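Local coordinates for RagA protein (PDB 6SLN) that probably imports substrates across the outer membrane of Porphyromonas gingivalis as a TonB-dependent beta-barrel receptor, at residues 567-572 against 593-598; 499-504 against 523-528; 486-491 against 536-541. All blocks are in the same frame, centred on the assembly; numbering follows the deposited sequence.

Contact 1. Residues 567-572 against 593-598; sequences YAYLSF and DQSSRF. With LMT (dodecyl-beta-D-maltoside), chain Q.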
loop_
_atom_site.group_PDB
_atom_site.type_symbol
_atom_site.label_atom_id
_atom_site.label_comp_id
_atom_site.label_asym_id
_atom_site.label_seq_id
_atom_site.Cartn_x
_atom_site.Cartn_y
_atom_site.Cartn_z
ATOM N N TYR A 567 18.382 -7.967 8.458
ATOM C CA TYR A 567 19.506 -8.457 9.224
ATOM C C TYR A 567 20.298 -9.374 8.313
ATOM O O TYR A 567 19.823 -9.791 7.252
ATOM C CB TYR A 567 19.058 -9.169 10.516
ATOM C CG TYR A 567 18.296 -10.476 10.347
ATOM C CD1 TYR A 567 18.948 -11.658 10.004
ATOM C CD2 TYR A 567 16.920 -10.534 10.565
ATOM C CE1 TYR A 567 18.232 -12.867 9.864
ATOM C CE2 TYR A 567 16.203 -11.734 10.423
ATOM C CZ TYR A 567 16.866 -12.885 10.074
ATOM O OH TYR A 567 16.169 -14.052 9.946
ATOM N N ALA A 568 21.519 -9.677 8.739
ATOM C CA ALA A 568 22.332 -10.650 8.034
ATOM C C ALA A 568 23.299 -11.292 9.017
ATOM O O ALA A 568 23.559 -10.770 10.110
ATOM C CB ALA A 568 23.075 -10.011 6.853
ATOM N N TYR A 569 23.807 -12.451 8.617
ATOM C CA TYR A 569 24.818 -13.169 9.368
ATOM C C TYR A 569 25.869 -13.656 8.387
ATOM O O TYR A 569 25.551 -13.996 7.241
ATOM C CB TYR A 569 24.237 -14.373 10.116
ATOM C CG TYR A 569 23.436 -14.057 11.353
ATOM C CD1 TYR A 569 24.063 -13.851 12.578
ATOM C CD2 TYR A 569 22.042 -14.004 11.308
ATOM C CE1 TYR A 569 23.322 -13.584 13.720
ATOM C CE2 TYR A 569 21.292 -13.726 12.443
ATOM C CZ TYR A 569 21.937 -13.517 13.644
ATOM O OH TYR A 569 21.200 -13.246 14.779
ATOM N N LEU A 570 27.123 -13.682 8.844
ATOM C CA LEU A 570 28.231 -14.270 8.100
ATOM C C LEU A 570 28.959 -15.236 9.013
ATOM O O LEU A 570 29.267 -14.893 10.161
ATOM C CB LEU A 570 29.213 -13.215 7.580
ATOM C CG LEU A 570 30.361 -13.815 6.749
ATOM C CD1 LEU A 570 29.859 -14.470 5.435
ATOM C CD2 LEU A 570 31.410 -12.760 6.469
ATOM N N SER A 571 29.259 -16.427 8.499
ATOM C CA SER A 571 29.750 -17.512 9.330
ATOM C C SER A 571 30.889 -18.245 8.644
ATOM O O SER A 571 30.855 -18.470 7.431
ATOM C CB SER A 571 28.619 -18.491 9.638
ATOM O OG SER A 571 27.968 -18.129 10.834
ATOM N N PHE A 572 31.901 -18.614 9.427
ATOM C CA PHE A 572 32.942 -19.527 8.980
ATOM C C PHE A 572 33.102 -20.572 10.059
ATOM O O PHE A 572 33.218 -20.224 11.240
ATOM C CB PHE A 572 34.258 -18.803 8.722
ATOM C CG PHE A 572 34.150 -17.700 7.703
ATOM C CD1 PHE A 572 34.089 -17.992 6.356
ATOM C CD2 PHE A 572 34.109 -16.373 8.096
ATOM C CE1 PHE A 572 33.987 -16.982 5.413
ATOM C CE2 PHE A 572 34.006 -15.361 7.164
ATOM C CZ PHE A 572 33.939 -15.668 5.815
ATOM N N ASP A 593 31.351 -16.120 13.970
ATOM C CA ASP A 593 30.049 -15.583 13.588
ATOM C C ASP A 593 30.068 -14.068 13.709
ATOM O O ASP A 593 30.538 -13.526 14.716
ATOM C CB ASP A 593 28.927 -16.141 14.475
ATOM C CG ASP A 593 28.674 -17.604 14.241
ATOM O OD1 ASP A 593 28.627 -17.989 13.059
ATOM O OD2 ASP A 593 28.521 -18.365 15.224
ATOM N N GLN A 594 29.544 -13.391 12.693
ATOM C CA GLN A 594 29.323 -11.956 12.741
ATOM C C GLN A 594 27.861 -11.673 12.405
ATOM O O GLN A 594 27.238 -12.403 11.629
ATOM C CB GLN A 594 30.278 -11.221 11.771
ATOM C CG GLN A 594 31.668 -11.851 11.645
ATOM C CD GLN A 594 32.466 -11.316 10.444
ATOM O OE1 GLN A 594 32.615 -10.098 10.268
ATOM N NE2 GLN A 594 32.986 -12.228 9.622
ATOM N N SER A 595 27.307 -10.608 12.991
ATOM C CA SER A 595 25.883 -10.337 12.829
ATOM C C SER A 595 25.631 -8.852 12.633
ATOM O O SER A 595 26.200 -8.019 13.344
ATOM C CB SER A 595 25.069 -10.811 14.036
ATOM O OG SER A 595 23.803 -10.164 14.089
ATOM N N SER A 596 24.745 -8.537 11.683
ATOM C CA SER A 596 24.289 -7.167 11.468
ATOM C C SER A 596 23.734 -6.523 12.732
ATOM O O SER A 596 23.683 -5.287 12.816
ATOM C CB SER A 596 23.208 -7.157 10.388
ATOM O OG SER A 596 22.247 -8.182 10.609
ATOM N N ARG A 597 23.296 -7.340 13.700
ATOM C CA ARG A 597 22.599 -6.891 14.899
ATOM C C ARG A 597 23.533 -6.245 15.920
ATOM O O ARG A 597 23.058 -5.716 16.930
ATOM C CB ARG A 597 21.852 -8.087 15.511
ATOM C CG ARG A 597 20.833 -8.743 14.530
ATOM C CD ARG A 597 19.760 -9.558 15.266
ATOM N NE ARG A 597 18.482 -9.714 14.569
ATOM C CZ ARG A 597 17.882 -10.884 14.337
ATOM N NH1 ARG A 597 18.447 -12.019 14.720
ATOM N NH2 ARG A 597 16.707 -10.923 13.725
ATOM N N PHE A 598 24.839 -6.277 15.684
ATOM C CA PHE A 598 25.822 -5.560 16.488
ATOM C C PHE A 598 26.654 -4.656 15.586
ATOM O O PHE A 598 26.816 -4.934 14.395
ATOM C CB PHE A 598 26.715 -6.547 17.247
ATOM C CG PHE A 598 25.945 -7.687 17.865
ATOM C CD1 PHE A 598 24.965 -7.439 18.816
ATOM C CD2 PHE A 598 26.179 -8.996 17.484
ATOM C CE1 PHE A 598 24.250 -8.472 19.378
ATOM C CE2 PHE A 598 25.464 -10.033 18.050
ATOM C CZ PHE A 598 24.499 -9.768 18.996
HETATM C C1B LMT Q . 34.309 -5.609 8.461
HETATM C C2B LMT Q . 33.103 -4.973 9.144
HETATM C C3B LMT Q . 32.495 -3.898 8.241
HETATM C C4B LMT Q . 33.550 -2.859 7.799
HETATM C C5B LMT Q . 34.759 -3.594 7.198
HETATM C C6B LMT Q . 35.888 -2.577 6.954
HETATM O O1B LMT Q . 33.820 -6.404 7.449
HETATM O O2B LMT Q . 32.198 -5.988 9.343
HETATM O O3B LMT Q . 31.416 -3.307 8.843
HETATM O "O4'" LMT Q . 33.015 -2.015 6.843
HETATM O O5B LMT Q . 35.239 -4.663 7.997
HETATM O O6B LMT Q . 35.706 -1.874 5.766
HETATM C "C1'" LMT Q . 34.590 -10.038 5.625
HETATM C "C2'" LMT Q . 34.897 -9.988 7.134
HETATM C "C3'" LMT Q . 34.193 -8.769 7.791
HETATM C "C4'" LMT Q . 34.599 -7.494 7.039
HETATM C "C5'" LMT Q . 34.159 -7.757 5.599
HETATM C "C6'" LMT Q . 34.207 -6.518 4.758
HETATM O "O1'" LMT Q . 35.401 -10.974 5.060
HETATM O "O2'" LMT Q . 34.460 -11.160 7.706
HETATM O "O3'" LMT Q . 34.522 -8.680 9.103
HETATM O "O5'" LMT Q . 34.922 -8.788 5.028
HETATM O "O6'" LMT Q . 33.549 -6.827 3.619
HETATM C C1 LMT Q . 34.979 -11.499 3.823
HETATM C C2 LMT Q . 35.493 -12.911 3.844
HETATM C C3 LMT Q . 36.229 -13.374 2.628
HETATM C C4 LMT Q . 35.441 -14.514 2.043
HETATM C C5 LMT Q . 36.338 -15.538 1.443
HETATM C C6 LMT Q . 35.928 -16.917 1.833
HETATM C C7 LMT Q . 36.244 -17.866 0.712
HETATM C C8 LMT Q . 35.870 -19.257 1.125
HETATM C C9 LMT Q . 35.742 -20.246 -0.002
HETATM C C10 LMT Q . 36.825 -19.952 -1.013
HETATM O O HOH W 1 32.362 -14.839 10.348
#

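Contact 2. Residues 499-504 against 523-528; sequences KSFTNT and HEYIEY. With 3PE (1,2-Distearoyl-sn-glycerophosphoethanolamine), chain G; LMT (dodecyl-beta-D-maltoside), chain H.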
loop_
_atom_site.group_PDB
_atom_site.type_symbol
_atom_site.label_atom_id
_atom_site.label_comp_id
_atom_site.label_asym_id
_atom_site.label_seq_id
_atom_site.Cartn_x
_atom_site.Cartn_y
_atom_site.Cartn_z
ATOM N N LYS A 499 17.335 -15.091 2.312
ATOM C CA LYS A 499 18.300 -15.796 1.482
ATOM C C LYS A 499 19.302 -16.531 2.352
ATOM O O LYS A 499 19.589 -16.131 3.483
ATOM C CB LYS A 499 19.057 -14.847 0.552
ATOM C CG LYS A 499 18.200 -14.010 -0.360
ATOM C CD LYS A 499 19.035 -12.941 -1.027
ATOM C CE LYS A 499 18.264 -11.635 -1.133
ATOM N NZ LYS A 499 19.155 -10.543 -1.612
ATOM N N SER A 500 19.855 -17.604 1.802
ATOM C CA SER A 500 20.770 -18.407 2.591
ATOM C C SER A 500 21.690 -19.204 1.680
ATOM O O SER A 500 21.220 -19.897 0.768
ATOM C CB SER A 500 19.995 -19.342 3.508
ATOM O OG SER A 500 20.744 -20.503 3.852
ATOM N N PHE A 501 22.999 -19.119 1.941
ATOM C CA PHE A 501 23.996 -19.898 1.227
ATOM C C PHE A 501 24.903 -20.594 2.230
ATOM O O PHE A 501 25.379 -19.963 3.178
ATOM C CB PHE A 501 24.828 -19.021 0.293
ATOM C CG PHE A 501 24.024 -18.000 -0.448
ATOM C CD1 PHE A 501 23.700 -16.800 0.153
ATOM C CD2 PHE A 501 23.613 -18.229 -1.748
ATOM C CE1 PHE A 501 22.971 -15.861 -0.504
ATOM C CE2 PHE A 501 22.891 -17.281 -2.419
ATOM C CZ PHE A 501 22.563 -16.094 -1.791
ATOM N N THR A 502 25.148 -21.887 2.006
ATOM C CA THR A 502 26.028 -22.691 2.839
ATOM C C THR A 502 26.980 -23.472 1.948
ATOM O O THR A 502 26.542 -24.207 1.058
ATOM C CB THR A 502 25.248 -23.658 3.729
ATOM O OG1 THR A 502 24.404 -22.915 4.613
ATOM C CG2 THR A 502 26.223 -24.511 4.554
ATOM N N ASN A 503 28.277 -23.337 2.211
ATOM C CA ASN A 503 29.309 -23.899 1.354
ATOM C C ASN A 503 30.320 -24.631 2.222
ATOM O O ASN A 503 30.950 -24.023 3.094
ATOM C CB ASN A 503 29.969 -22.791 0.529
ATOM C CG ASN A 503 29.008 -22.181 -0.470
ATOM O OD1 ASN A 503 28.531 -22.866 -1.375
ATOM N ND2 ASN A 503 28.695 -20.900 -0.299
ATOM N N THR A 504 30.467 -25.937 1.994
ATOM C CA THR A 504 31.261 -26.771 2.881
ATOM C C THR A 504 32.154 -27.706 2.091
ATOM O O THR A 504 31.749 -28.259 1.067
ATOM C CB THR A 504 30.379 -27.618 3.815
ATOM O OG1 THR A 504 29.544 -28.487 3.035
ATOM C CG2 THR A 504 29.519 -26.725 4.698
ATOM N N HIS A 523 31.479 -22.438 4.994
ATOM C CA HIS A 523 31.109 -21.031 4.924
ATOM C C HIS A 523 29.596 -20.917 4.796
ATOM O O HIS A 523 28.951 -21.768 4.178
ATOM C CB HIS A 523 31.755 -20.308 3.743
ATOM C CG HIS A 523 30.966 -19.120 3.280
ATOM N ND1 HIS A 523 29.997 -19.203 2.302
ATOM C CD2 HIS A 523 30.966 -17.832 3.705
ATOM C CE1 HIS A 523 29.449 -18.012 2.133
ATOM N NE2 HIS A 523 30.019 -17.161 2.970
ATOM N N GLU A 524 29.038 -19.837 5.353
ATOM C CA GLU A 524 27.594 -19.678 5.423
ATOM C C GLU A 524 27.228 -18.202 5.499
ATOM O O GLU A 524 27.765 -17.478 6.344
ATOM C CB GLU A 524 27.048 -20.429 6.630
ATOM C CG GLU A 524 25.602 -20.125 6.958
ATOM C CD GLU A 524 24.931 -21.293 7.634
ATOM O OE1 GLU A 524 24.991 -21.401 8.882
ATOM O OE2 GLU A 524 24.370 -22.119 6.900
ATOM N N TYR A 525 26.305 -17.765 4.629
ATOM C CA TYR A 525 25.750 -16.411 4.644
ATOM C C TYR A 525 24.222 -16.482 4.589
ATOM O O TYR A 525 23.647 -17.080 3.672
ATOM C CB TYR A 525 26.285 -15.573 3.481
ATOM C CG TYR A 525 25.690 -14.167 3.400
ATOM C CD1 TYR A 525 26.108 -13.168 4.269
ATOM C CD2 TYR A 525 24.724 -13.837 2.447
ATOM C CE1 TYR A 525 25.579 -11.893 4.203
ATOM C CE2 TYR A 525 24.187 -12.552 2.380
ATOM C CZ TYR A 525 24.629 -11.583 3.257
ATOM O OH TYR A 525 24.118 -10.298 3.209
ATOM N N ILE A 526 23.572 -15.885 5.580
ATOM C CA ILE A 526 22.125 -15.771 5.619
ATOM C C ILE A 526 21.805 -14.293 5.760
ATOM O O ILE A 526 22.476 -13.568 6.502
ATOM C CB ILE A 526 21.482 -16.597 6.764
ATOM C CG1 ILE A 526 21.872 -16.040 8.127
ATOM C CG2 ILE A 526 21.868 -18.080 6.698
ATOM C CD1 ILE A 526 21.201 -16.750 9.292
ATOM N N GLU A 527 20.806 -13.839 5.010
ATOM C CA GLU A 527 20.367 -12.456 5.073
ATOM C C GLU A 527 18.859 -12.428 4.927
ATOM O O GLU A 527 18.261 -13.347 4.365
ATOM C CB GLU A 527 21.034 -11.585 4.002
ATOM C CG GLU A 527 20.341 -11.569 2.660
ATOM C CD GLU A 527 20.962 -10.547 1.725
ATOM O OE1 GLU A 527 22.007 -9.953 2.088
ATOM O OE2 GLU A 527 20.400 -10.332 0.631
ATOM N N TYR A 528 18.257 -11.367 5.455
ATOM C CA TYR A 528 16.812 -11.199 5.475
ATOM C C TYR A 528 16.489 -9.745 5.183
ATOM O O TYR A 528 17.049 -8.845 5.811
ATOM C CB TYR A 528 16.222 -11.612 6.838
ATOM C CG TYR A 528 14.796 -11.126 7.085
ATOM C CD1 TYR A 528 14.553 -9.836 7.539
ATOM C CD2 TYR A 528 13.700 -11.965 6.877
ATOM C CE1 TYR A 528 13.288 -9.378 7.756
ATOM C CE2 TYR A 528 12.422 -11.518 7.102
ATOM C CZ TYR A 528 12.217 -10.218 7.543
ATOM O OH TYR A 528 10.945 -9.738 7.774
HETATM C C1 3PE G . 28.671 -11.069 1.700
HETATM C C2 3PE G . 28.832 -12.405 1.007
HETATM C C3 3PE G . 29.727 -13.316 1.867
HETATM O O31 3PE G . 29.996 -14.522 1.203
HETATM O O32 3PE G . 32.210 -14.245 1.440
HETATM C C31 3PE G . 31.334 -14.801 0.871
HETATM C C32 3PE G . 31.668 -15.809 -0.245
HETATM C C33 3PE G . 32.162 -17.164 0.272
HETATM C C34 3PE G . 32.686 -18.013 -0.892
HETATM C C35 3PE G . 31.701 -19.113 -1.313
HETATM C C36 3PE G . 32.470 -20.387 -1.676
HETATM C C37 3PE G . 31.718 -21.227 -2.715
HETATM C C38 3PE G . 32.522 -22.499 -3.009
HETATM C C39 3PE G . 31.697 -23.439 -3.878
HETATM C C3A 3PE G . 32.275 -24.851 -3.836
HETATM C C3B 3PE G . 31.170 -25.873 -4.116
HETATM O O21 3PE G . 27.512 -12.871 0.846
HETATM O O22 3PE G . 26.888 -12.920 -1.306
HETATM C C21 3PE G . 27.247 -13.535 -0.367
HETATM C C22 3PE G . 27.395 -15.054 -0.496
HETATM C C23 3PE G . 27.034 -15.542 -1.903
HETATM C C24 3PE G . 28.028 -16.648 -2.278
HETATM C C25 3PE G . 27.341 -17.954 -2.686
HETATM C C26 3PE G . 28.300 -18.797 -3.542
HETATM C C27 3PE G . 27.536 -19.954 -4.190
HETATM C C28 3PE G . 28.456 -20.830 -5.049
HETATM C C29 3PE G . 27.698 -22.048 -5.601
HETATM C C2A 3PE G . 28.157 -22.422 -7.017
HETATM C C2B 3PE G . 28.293 -23.942 -7.252
HETATM C C2C 3PE G . 27.787 -24.307 -8.665
HETATM C C2D 3PE G . 27.965 -25.792 -9.042
HETATM C C1B LMT H . 24.372 -6.000 1.002
HETATM C C2B LMT H . 22.856 -5.558 1.149
HETATM C C3B LMT H . 22.669 -4.022 1.189
HETATM C C4B LMT H . 23.684 -3.449 2.198
HETATM C C5B LMT H . 25.029 -3.733 1.512
HETATM C C6B LMT H . 26.158 -2.845 2.056
HETATM O O1B LMT H . 24.717 -6.334 -0.319
HETATM O O2B LMT H . 22.102 -6.125 0.143
HETATM O O3B LMT H . 21.370 -3.648 1.430
HETATM O "O4'" LMT H . 23.497 -2.101 2.421
HETATM O O5B LMT H . 25.329 -5.120 1.580
HETATM O O6B LMT H . 26.813 -2.195 1.014
HETATM C "C1'" LMT H . 24.967 -9.373 -2.934
HETATM C "C2'" LMT H . 24.314 -9.815 -1.607
HETATM C "C3'" LMT H . 23.942 -8.499 -0.902
HETATM C "C4'" LMT H . 25.186 -7.656 -0.553
HETATM C "C5'" LMT H . 26.209 -7.641 -1.755
HETATM C "C6'" LMT H . 27.644 -7.323 -1.332
HETATM O "O1'" LMT H . 25.133 -10.363 -3.908
HETATM O "O2'" LMT H . 23.140 -10.519 -1.798
HETATM O "O3'" LMT H . 23.171 -8.737 0.215
HETATM O "O5'" LMT H . 26.245 -8.803 -2.607
HETATM O "O6'" LMT H . 27.680 -7.085 0.052
HETATM C C1 LMT H . 24.977 -11.762 -3.617
HETATM C C2 LMT H . 24.371 -12.400 -4.857
HETATM C C3 LMT H . 23.843 -13.807 -4.716
HETATM C C4 LMT H . 24.001 -14.578 -6.024
HETATM C C5 LMT H . 24.491 -15.983 -5.773
HETATM C C6 LMT H . 23.809 -17.050 -6.599
HETATM C C7 LMT H . 24.145 -18.404 -6.010
HETATM C C8 LMT H . 23.594 -19.561 -6.817
HETATM C C9 LMT H . 23.920 -20.890 -6.157
HETATM C C10 LMT H . 23.470 -22.094 -6.963
HETATM C C11 LMT H . 23.572 -23.348 -6.118
HETATM C C12 LMT H . 23.414 -24.619 -6.895
#

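Contact 3. Residues 486-491 against 536-541; sequences LGERRE and SSKGFE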
loop_
_atom_site.group_PDB
_atom_site.type_symbol
_atom_site.label_atom_id
_atom_site.label_comp_id
_atom_site.label_asym_id
_atom_site.label_seq_id
_atom_site.Cartn_x
_atom_site.Cartn_y
_atom_site.Cartn_z
ATOM N N LEU A 486 -20.313 5.746 7.912
ATOM C CA LEU A 486 -19.251 5.784 6.920
ATOM C C LEU A 486 -18.382 4.549 7.092
ATOM O O LEU A 486 -18.055 4.166 8.213
ATOM C CB LEU A 486 -18.435 7.066 7.073
ATOM C CG LEU A 486 -19.363 8.275 6.894
ATOM C CD1 LEU A 486 -18.627 9.622 6.949
ATOM C CD2 LEU A 486 -20.146 8.101 5.600
ATOM N N GLY A 487 -18.044 3.909 5.999
ATOM C CA GLY A 487 -17.242 2.711 6.068
ATOM C C GLY A 487 -15.753 3.009 5.894
ATOM O O GLY A 487 -15.336 4.103 5.505
ATOM N N GLU A 488 -14.942 2.000 6.201
ATOM C CA GLU A 488 -13.497 2.127 6.161
ATOM C C GLU A 488 -12.903 0.858 5.564
ATOM O O GLU A 488 -13.506 -0.218 5.575
ATOM C CB GLU A 488 -12.909 2.405 7.569
ATOM C CG GLU A 488 -13.801 3.319 8.441
ATOM C CD GLU A 488 -13.094 3.907 9.671
ATOM O OE1 GLU A 488 -12.008 3.417 10.051
ATOM O OE2 GLU A 488 -13.638 4.867 10.268
ATOM N N ARG A 489 -11.688 0.985 5.069
ATOM C CA ARG A 489 -11.042 -0.160 4.459
ATOM C C ARG A 489 -9.547 0.037 4.608
ATOM O O ARG A 489 -9.064 1.169 4.522
ATOM C CB ARG A 489 -11.433 -0.273 2.991
ATOM C CG ARG A 489 -10.755 -1.410 2.280
ATOM C CD ARG A 489 -11.262 -1.550 0.870
ATOM N NE ARG A 489 -10.843 -2.807 0.267
ATOM C CZ ARG A 489 -11.255 -3.220 -0.927
ATOM N NH1 ARG A 489 -12.097 -2.466 -1.629
ATOM N NH2 ARG A 489 -10.819 -4.375 -1.420
ATOM N N ARG A 490 -8.824 -1.057 4.850
ATOM C CA ARG A 490 -7.372 -1.012 4.992
ATOM C C ARG A 490 -6.786 -2.172 4.206
ATOM O O ARG A 490 -7.290 -3.297 4.276
ATOM C CB ARG A 490 -6.935 -1.066 6.477
ATOM C CG ARG A 490 -5.452 -1.412 6.724
ATOM C CD ARG A 490 -4.871 -0.700 7.960
ATOM N NE ARG A 490 -5.721 -0.803 9.140
ATOM C CZ ARG A 490 -6.015 -1.942 9.774
ATOM N NH1 ARG A 490 -5.526 -3.104 9.350
ATOM N NH2 ARG A 490 -6.819 -1.927 10.837
ATOM N N GLU A 491 -5.752 -1.887 3.427
ATOM C CA GLU A 491 -5.080 -2.897 2.629
ATOM C C GLU A 491 -3.588 -2.885 2.938
ATOM O O GLU A 491 -2.965 -1.816 3.061
ATOM C CB GLU A 491 -5.300 -2.657 1.134
ATOM C CG GLU A 491 -6.733 -2.596 0.756
ATOM C CD GLU A 491 -7.304 -3.960 0.487
ATOM O OE1 GLU A 491 -6.523 -4.885 0.195
ATOM O OE2 GLU A 491 -8.544 -4.102 0.557
ATOM N N SER A 536 -5.136 2.981 3.908
ATOM C CA SER A 536 -6.471 2.884 4.447
ATOM C C SER A 536 -7.261 4.122 4.051
ATOM O O SER A 536 -6.709 5.203 3.838
ATOM C CB SER A 536 -6.444 2.686 5.970
ATOM O OG SER A 536 -6.662 3.910 6.642
ATOM N N SER A 537 -8.562 3.930 3.928
ATOM C CA SER A 537 -9.449 4.950 3.419
ATOM C C SER A 537 -10.681 4.874 4.277
ATOM O O SER A 537 -10.996 3.818 4.844
ATOM C CB SER A 537 -9.795 4.704 1.946
ATOM O OG SER A 537 -8.751 5.107 1.076
ATOM N N LYS A 538 -11.387 5.985 4.384
ATOM C CA LYS A 538 -12.645 5.893 5.097
ATOM C C LYS A 538 -13.663 6.860 4.511
ATOM O O LYS A 538 -13.368 7.659 3.614
ATOM C CB LYS A 538 -12.438 6.116 6.601
ATOM C CG LYS A 538 -11.610 7.301 6.967
ATOM C CD LYS A 538 -11.433 7.351 8.454
ATOM C CE LYS A 538 -10.556 8.542 8.824
ATOM N NZ LYS A 538 -10.024 8.498 10.220
ATOM N N GLY A 539 -14.884 6.752 5.033
ATOM C CA GLY A 539 -15.969 7.598 4.612
ATOM C C GLY A 539 -16.733 7.084 3.424
ATOM O O GLY A 539 -17.438 7.874 2.782
ATOM N N PHE A 540 -16.587 5.796 3.094
ATOM C CA PHE A 540 -17.419 5.159 2.082
ATOM C C PHE A 540 -18.877 5.210 2.510
ATOM O O PHE A 540 -19.196 5.062 3.692
ATOM C CB PHE A 540 -16.990 3.703 1.890
ATOM C CG PHE A 540 -15.519 3.527 1.612
ATOM C CD1 PHE A 540 -14.965 3.984 0.423
ATOM C CD2 PHE A 540 -14.681 2.921 2.546
ATOM C CE1 PHE A 540 -13.611 3.828 0.157
ATOM C CE2 PHE A 540 -13.321 2.760 2.288
ATOM C CZ PHE A 540 -12.789 3.215 1.087
ATOM N N GLU A 541 -19.777 5.429 1.555
ATOM C CA GLU A 541 -21.206 5.421 1.859
ATOM C C GLU A 541 -21.918 4.263 1.197
ATOM O O GLU A 541 -23.150 4.178 1.266
ATOM C CB GLU A 541 -21.862 6.744 1.472
ATOM C CG GLU A 541 -21.613 7.817 2.494
ATOM C CD GLU A 541 -21.795 9.228 1.982
ATOM O OE1 GLU A 541 -21.126 10.141 2.514
ATOM O OE2 GLU A 541 -22.622 9.439 1.072
#

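Contact 1. Residues 567-572 against 593-598
Arg597 lays its guanidinium over one face of the Tyr567 ring, a cation-pi contact with CZ 4.2 Å from the ring centroid. The two planes are 40° apart, with NH2 3.2 Å from Tyr567 CD2. Tyr569 comes to the edge of the same guanidinium. The bond from Arg597 NH1 to Tyr569 OH is weak, and that oxygen also bonds Ser642, while Arg597 NE is taken by Asn646. The Tyr569 ring then runs past Ser595, with CE1 3.3 Å from CB. This is the tightly packed part. It lies where strand 584-595 ends in a type I turn, and Ser595 OG accepts from Arg597 N in an ST turn. Ser596 OG accepts from Ala568 N, and its own backbone N returns a bond to Ala568 O.

Strands 561-580 and 584-595 form a hairpin of the TonB-dependent receptor barrel, and Leu570 lines its phospholipid pocket. Toward this other end the antiparallel pairing is regular, with Leu570 and Gln594 as a hydrogen-bonded pair. Their side chains lie side by side on the opposite face from Tyr569 and Ser595. Here detergent, a water and apolar side chains of another protein's chain share the packing. CG of Gln594 is anti to the carbonyl carbon (chi1 -35°) and the chain runs out extended to a maltoside. NE2 donates to O2' at 2.6 Å and to a water that bonds Leu570 O; OE1 accepts from O3'. The turn end thus sets a cation over one aromatic ring and beside a phenol oxygen, whereas the Leu570-Gln594 face offers an amide and apolar carbons to an amphiphile.

Contact 2. Residues 499-504 against 523-528
Phe501 lies alongside Tyr525 and brings CD1 to the edge of its ring, in plane, 3.9 Å from CD2. Both rings also turn a face to the bound phospholipid. Acyl carbon C23 sits over the centre of the Phe501 ring, and the ester oxygen O21 lies 3.3 Å above the Tyr525 plane, toward the rim. CG of Tyr525 is anti to its backbone N (chi1 177°), which lays the ring out along the lipid-facing side of the strand. Next to this pair, His523 and Asn503 also lie side by side, their ring and amide planes nearly coplanar. Asn503 ND2 meets His523 ND1 at the ring edge in a long, weak but straight hydrogen bond of 3.4 Å. Acyl carbon C33 covers the centre of one face of the imidazole, while NE2 makes a weak bond of 3.2 Å to lipid O31. The Asn503 amide also meets the acyl chain, with ND2 3.6 Å from C35.

At the other end of the same face Lys499 bends at its third torsion and bridges to Glu527, with NZ 2.6 Å from OE2. The hydroxyl of Tyr525 approaches OE1 of this carboxylate, though the modelled length is doubtful. The detergent sugar lies close by.

The opposite face carries Ser500, Thr502, Glu524 and Ile526. Ser500 and Ile526 touch Met165 and Gln166 of strand 165-166, which belongs to the plug. This face therefore looks into the barrel. Backbone bonds join the strands at all three hydrogen-bonded pairs. The arrangement is that of a transmembrane hairpin in a TonB-dependent receptor barrel, with a phospholipid site on its outer wall.

Contact 3. Residues 486-491 against 536-541
The strands run antiparallel, their axes 164° apart, until Gly539 and Phe540 together face Gly487 in a G1 beta bulge. Gly487 O takes two backbone donors there: Phe540 N at 3.2 Å and, weakly, Gly539 N. Gly539 has a positive phi of 87°, the left-handed conformation that the first position of this bulge normally adopts. Gly487 N closes the bulge with a bond to Phe540 O.

The Phe540 ring lies against strand 487-491, with CD2 3.3 Å from Gly487 O. Glu488 N is at its edge, and CE2 packs 3.6 Å from Arg489 CB. Beyond that carbon the Arg489 chain is extended and leads away. Its NE makes a salt bridge to Glu491 OE2 at 2.7 Å, and NH1 bonds Met546 O. On the other face Glu488 and Lys538 lie side by side and touch through their carbons, CG to CB at 3.6 Å. Their charged ends do not meet. Glu488 OE1 pairs with Arg475, and Lys538 NZ with an acidic side chain of another protein's chain. Past the bulge, Leu486 CD2 meets Glu541 CG at 3.4 Å. Glu541 has Lys552 as its salt-bridge partner.

Arg489 and Glu541 also pack on His562 and Ala662 of the second subunit. The site is a classic G1 bulge at the open end of a long barrel hairpin, far from its connecting turn, near a subunit interface.

Contacts 2 and 3 use the same two strands, 487-510 and 515-540, at places whose centres are about 43 Å apart. Contact 1 belongs to the next hairpin. It adjoins contact 2, because strands 515-540 and 561-580 are neighbours: Tyr569 N lies 2.7 Å from Ile526 O, a probable hydrogen bond. Contacts 1 and 2 are buried. Each turns one face to bound lipid or detergent. In contact 2 that face holds rings, an amide and a salt bridge; in contact 1, a glutamine and a leucine. Contact 3 is only partly buried. Its charged side chains find partners within the strand, on the adjoining strand 456-475, in loops and on other chains, and its regular pairing breaks at a bulge.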